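Local structure of NADPH-ferredoxin reductase FprA (Mycobacterium tuberculosis, 2C7G) at residues G52-Q57 and A159-R164. The protein transfers electrons between NADPH and ferredoxin through a bound FAD, and may supply electrons to P450 systems. The protein carries 1 engineered substitution. Sequence-based numbering, arbitrary orientation.
Engineered in segment 52-57: Q57 (natural residue His). With NA (sodium ion), chain D; FAD (flavin-adenine dinucleotide), chain B.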
ATOM      1  N   GLY A  52      15.801  13.392  16.706  1.00 11.60           N
ATOM      2  CA  GLY A  52      14.994  14.219  15.804  1.00 11.35           C
ATOM      3  C   GLY A  52      14.147  15.263  16.503  1.00 11.66           C
ATOM      4  O   GLY A  52      14.321  16.452  16.272  1.00 11.84           O
ATOM      5  N   VAL A  53      13.234  14.811  17.362  1.00 11.08           N
ATOM      6  CA  VAL A  53      12.374  15.710  18.126  1.00 10.73           C
ATOM      7  C   VAL A  53      13.253  16.777  18.793  1.00 11.11           C
ATOM      8  O   VAL A  53      14.339  16.475  19.325  1.00 12.03           O
ATOM      9  CB  VAL A  53      11.580  14.914  19.185  1.00 11.20           C
ATOM     10  CG1 VAL A  53      10.749  15.858  20.082  1.00 10.12           C
ATOM     11  CG2 VAL A  53      10.711  13.840  18.486  1.00  8.84           C
ATOM     12  N   ALA A  54      12.793  18.029  18.759  1.00 11.14           N
ATOM     13  CA  ALA A  54      13.618  19.155  19.181  1.00 11.71           C
ATOM     14  C   ALA A  54      13.906  19.111  20.687  1.00 12.45           C
ATOM     15  O   ALA A  54      13.094  18.584  21.460  1.00 12.47           O
ATOM     16  CB  ALA A  54      12.959  20.482  18.769  1.00 12.16           C
ATOM     17  N   PRO A  55      15.073  19.643  21.102  1.00 13.11           N
ATOM     18  CA  PRO A  55      15.484  19.635  22.510  1.00 13.39           C
ATOM     19  C   PRO A  55      14.581  20.451  23.427  1.00 13.62           C
ATOM     20  O   PRO A  55      14.582  20.201  24.633  1.00 13.78           O
ATOM     21  CB  PRO A  55      16.903  20.224  22.475  1.00 13.68           C
ATOM     22  CG  PRO A  55      16.965  21.016  21.196  1.00 14.10           C
ATOM     23  CD  PRO A  55      16.123  20.218  20.232  1.00 13.40           C
ATOM     24  N   ASP A  56      13.821  21.393  22.866  1.00 14.28           N
ATOM     25  CA  ASP A  56      12.793  22.126  23.638  1.00 14.35           C
ATOM     26  C   ASP A  56      11.443  21.380  23.742  1.00 15.23           C
ATOM     27  O   ASP A  56      10.411  21.974  24.124  1.00 14.24           O
ATOM     28  CB  ASP A  56      12.614  23.575  23.126  1.00 14.90           C
ATOM     29  CG  ASP A  56      12.018  23.670  21.709  1.00 15.93           C
ATOM     30  OD1 ASP A  56      12.039  22.683  20.927  1.00 16.64           O
ATOM     31  OD2 ASP A  56      11.545  24.777  21.359  1.00 18.01           O
ATOM     32  N   GLN A  57      11.448  20.084  23.414  1.00 14.52           N
ATOM     33  CA  GLN A  57      10.221  19.280  23.457  1.00 14.46           C
ATOM     34  C   GLN A  57      10.353  18.013  24.321  1.00 14.84           C
ATOM     35  O   GLN A  57      10.032  16.897  23.858  1.00 14.78           O
ATOM     36  CB  GLN A  57       9.725  18.946  22.031  1.00 13.91           C
ATOM     37  CG  GLN A  57       9.518  20.169  21.108  1.00 12.68           C
ATOM     38  CD  GLN A  57       8.305  21.044  21.476  1.00 14.23           C
ATOM     39  OE1 GLN A  57       7.425  20.639  22.239  1.00 15.46           O
ATOM     40  NE2 GLN A  57       8.256  22.241  20.907  1.00 15.47           N
ATOM     41  N   ALA A 159      10.785  22.422   9.343  1.00 10.90           N
ATOM     42  CA  ALA A 159      11.268  23.757   8.992  1.00 11.13           C
ATOM     43  C   ALA A 159      11.100  24.675  10.194  1.00 11.09           C
ATOM     44  O   ALA A 159      11.966  25.506  10.486  1.00 11.32           O
ATOM     45  CB  ALA A 159      10.529  24.295   7.765  1.00 10.66           C
ATOM     46  N   LEU A 160       9.985  24.512  10.909  1.00 11.17           N
ATOM     47  CA  LEU A 160       9.747  25.322  12.115  1.00 11.81           C
ATOM     48  C   LEU A 160      10.721  24.992  13.239  1.00 12.02           C
ATOM     49  O   LEU A 160      11.218  25.899  13.915  1.00 11.59           O
ATOM     50  CB  LEU A 160       8.309  25.158  12.602  1.00 11.63           C
ATOM     51  CG  LEU A 160       7.242  25.617  11.609  1.00 13.69           C
ATOM     52  CD1 LEU A 160       5.867  25.386  12.262  1.00 13.17           C
ATOM     53  CD2 LEU A 160       7.407  27.082  11.224  1.00 14.09           C
ATOM     54  N   ASP A 161      11.031  23.704  13.408  1.00 12.67           N
ATOM     55  CA  ASP A 161      12.050  23.299  14.385  1.00 12.59           C
ATOM     56  C   ASP A 161      13.380  24.007  14.119  1.00 13.00           C
ATOM     57  O   ASP A 161      14.008  24.532  15.031  1.00 12.47           O
ATOM     58  CB  ASP A 161      12.283  21.783  14.343  1.00 13.36           C
ATOM     59  CG  ASP A 161      11.269  21.002  15.165  1.00 13.87           C
ATOM     60  OD1 ASP A 161      10.417  21.624  15.861  1.00 14.46           O
ATOM     61  OD2 ASP A 161      11.351  19.765  15.112  1.00 14.51           O
ATOM     62  N   VAL A 162      13.819  23.985  12.862  1.00 13.18           N
ATOM     63  CA  VAL A 162      15.093  24.609  12.493  1.00 13.54           C
ATOM     64  C   VAL A 162      15.070  26.111  12.828  1.00 13.40           C
ATOM     65  O   VAL A 162      16.004  26.638  13.457  1.00 13.10           O
ATOM     66  CB  VAL A 162      15.407  24.392  10.996  1.00 13.49           C
ATOM     67  CG1 VAL A 162      16.685  25.170  10.597  1.00 13.69           C
ATOM     68  CG2 VAL A 162      15.550  22.896  10.700  1.00 13.76           C
ATOM     69  N   ALA A 163      13.991  26.789  12.429  1.00 13.35           N
ATOM     70  CA  ALA A 163      13.875  28.222  12.666  1.00 14.06           C
ATOM     71  C   ALA A 163      13.856  28.512  14.155  1.00 14.23           C
ATOM     72  O   ALA A 163      14.565  29.412  14.630  1.00 13.48           O
ATOM     73  CB  ALA A 163      12.625  28.784  11.991  1.00 14.16           C
ATOM     74  N   ARG A 164      13.071  27.732  14.894  1.00 14.25           N
ATOM     75  CA  ARG A 164      12.868  27.968  16.324  1.00 15.25           C
ATOM     76  C   ARG A 164      14.162  27.792  17.119  1.00 15.79           C
ATOM     77  O   ARG A 164      14.491  28.620  17.980  1.00 16.37           O
ATOM     78  CB  ARG A 164      11.747  27.049  16.837  1.00 15.45           C
ATOM     79  CG  ARG A 164      11.135  27.424  18.179  1.00 16.77           C
ATOM     80  CD  ARG A 164       9.951  26.495  18.521  1.00 16.03           C
ATOM     81  NE  ARG A 164      10.418  25.148  18.849  1.00 16.89           N
ATOM     82  CZ  ARG A 164      10.340  24.086  18.044  1.00 16.70           C
ATOM     83  NH1 ARG A 164       9.774  24.166  16.845  1.00 14.27           N
ATOM     84  NH2 ARG A 164      10.819  22.923  18.459  1.00 16.35           N
TER
HETATM   85 NA    NA D 503       8.427  20.498  16.365  1.00 13.56          NA
HETATM   86  PA  FAD B 501      13.208   6.423  13.171  1.00 13.15           P
HETATM   87  O1A FAD B 501      14.004   7.252  12.195  1.00 12.25           O
HETATM   88  O2A FAD B 501      12.619   7.122  14.384  1.00 11.86           O
HETATM   89  O5B FAD B 501      14.056   5.173  13.678  1.00 10.29           O
HETATM   90  C5B FAD B 501      14.811   4.403  12.748  1.00 11.40           C
HETATM   91  C4B FAD B 501      15.950   3.699  13.501  1.00 10.48           C
HETATM   92  O4B FAD B 501      16.571   2.788  12.599  1.00 12.51           O
HETATM   93  C3B FAD B 501      17.049   4.680  13.930  1.00 12.88           C
HETATM   94  O3B FAD B 501      17.368   4.504  15.302  1.00 13.81           O
HETATM   95  C2B FAD B 501      18.231   4.314  13.035  1.00 12.65           C
HETATM   96  O2B FAD B 501      19.510   4.541  13.612  1.00 12.66           O
HETATM   97  C1B FAD B 501      17.967   2.841  12.750  1.00 12.92           C
HETATM   98  N9A FAD B 501      18.586   2.335  11.513  1.00 13.55           N
HETATM   99  C8A FAD B 501      18.537   2.902  10.267  1.00 14.42           C
HETATM  100  N7A FAD B 501      19.236   2.110   9.420  1.00 16.15           N
HETATM  101  C5A FAD B 501      19.723   1.050  10.108  1.00 15.89           C
HETATM  102  C6A FAD B 501      20.506  -0.047   9.736  1.00 14.52           C
HETATM  103  N6A FAD B 501      20.857  -0.209   8.465  1.00 15.20           N
HETATM  104  N1A FAD B 501      20.852  -1.002  10.672  1.00 14.46           N
HETATM  105  C2A FAD B 501      20.443  -0.838  11.988  1.00 13.56           C
HETATM  106  N3A FAD B 501      19.669   0.257  12.344  1.00 12.94           N
HETATM  107  C4A FAD B 501      19.317   1.182  11.424  1.00 14.52           C
HETATM  108  N1  FAD B 501       6.695  13.428  15.689  1.00 12.78           N
HETATM  109  C2  FAD B 501       5.917  13.852  16.739  1.00 12.10           C
HETATM  110  O2  FAD B 501       4.895  13.215  17.027  1.00 12.39           O
HETATM  111  N3  FAD B 501       6.303  14.976  17.457  1.00 11.97           N
HETATM  112  C4  FAD B 501       7.471  15.666  17.134  1.00 11.93           C
HETATM  113  O4  FAD B 501       7.802  16.657  17.788  1.00 11.13           O
HETATM  114  C4X FAD B 501       8.268  15.234  16.066  1.00 11.12           C
HETATM  115  N5  FAD B 501       9.436  15.907  15.726  1.00 11.89           N
HETATM  116  C5X FAD B 501      10.201  15.452  14.656  1.00 11.77           C
HETATM  117  C6  FAD B 501      11.368  16.124  14.287  1.00 12.05           C
HETATM  118  C7  FAD B 501      12.138  15.671  13.215  1.00 11.83           C
HETATM  119  C7M FAD B 501      13.339  16.495  12.797  1.00 11.74           C
HETATM  120  C8  FAD B 501      11.719  14.544  12.497  1.00 11.46           C
HETATM  121  C8M FAD B 501      12.380  14.128  11.221  1.00 12.97           C
HETATM  122  C9  FAD B 501      10.553  13.881  12.847  1.00 11.53           C
HETATM  123  C9A FAD B 501       9.783  14.323  13.938  1.00 12.00           C
HETATM  124  N10 FAD B 501       8.612  13.654  14.294  1.00 12.51           N
HETATM  125  C10 FAD B 501       7.860  14.113  15.355  1.00 12.78           C
HETATM  126  C1' FAD B 501       8.133  12.422  13.566  1.00 10.81           C
HETATM  127  C2' FAD B 501       8.725  11.137  14.150  1.00 12.11           C
HETATM  128  O2' FAD B 501      10.098  11.373  14.437  1.00 12.78           O
HETATM  129  C3' FAD B 501       8.544   9.944  13.198  1.00 12.75           C
HETATM  130  O3' FAD B 501       7.164   9.719  12.992  1.00 13.65           O
HETATM  131  C4' FAD B 501       9.142   8.643  13.739  1.00 11.62           C
HETATM  132  O4' FAD B 501      10.372   8.856  14.434  1.00 12.50           O
HETATM  133  C5' FAD B 501       9.371   7.621  12.623  1.00 10.78           C
HETATM  134  O5' FAD B 501       9.736   6.426  13.293  1.00 11.65           O
HETATM  135  P   FAD B 501      10.562   5.273  12.544  1.00 12.79           P
HETATM  136  O1P FAD B 501      10.588   4.120  13.487  1.00 12.07           O
HETATM  137  O2P FAD B 501       9.990   4.933  11.203  1.00 13.48           O
HETATM  138  O3P FAD B 501      12.037   5.833  12.233  1.00 13.03           O
HETATM  139  O   HOH W   1      14.001  19.170  15.817  1.00 13.27           O
HETATM  140  O   HOH W   2      10.394  18.500  17.222  1.00 14.09           O
HETATM  141  O   HOH W   3       7.457  19.495  18.265  1.00 16.08           O
HETATM  142  O   HOH W   4       7.404  22.233  14.633  1.00 17.57           O
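A salt bridge between D56 and R164 joins the loop 52-57, beside the flavin, to helix 157-167 of the NADP-binding half of the protein; the arginine's second carboxylate, D161, lies on its own helix. D56 reaches R164 from the loop. Its carboxylate lies within 4° of the guanidinium plane and is gripped side-on, R164 NE donating to D56 OD2 over 2.8 Å and R164 NH2 to D56 OD1, a bidentate pair. Both bonds are almost straight and use syn lone pairs. The arginine chain runs extended to CD and then turns at chi3, bringing its other edge to D161 one helical turn back. There NH1 and NH2 close end-on upon a single oxygen, D161 OD1. These bonds are more bent: NH1, at 147°, meets the anti lone pair, whereas NH2 comes from above the carboxylate plane.

Two further groups of the loop pack against R164. The methyl of A54 sits near the guanidinium plane, its CB 3.3 Å from R164 NH2, while the engineered Q57 lies over one face, its amide turned 77° from that plane and its NE2 hydrogen-bonded to E214.

D161 OD1 also binds the sodium ion at 2.3 Å. Waters 3, 4 and, most distant, 2 are further ligands, with one atom from outside the two segments. Water 1 donates to both D161 OD2 and G52 O; water 2 accepts from A54 N and lies within hydrogen-bonding distance of D161 OD2. Water 3 donates to FAD O4, while V53 CG2 packs 3.7 Å from FAD N5.

D161 also touches the bound 4-oxo-NADP. Sharing OD1 among two arginine nitrogens and sodium fixes its carboxylate's position, and the wet, charged junction ties the flavin loop to the nucleotide-binding helix where the flavin and the bound nucleotide come together.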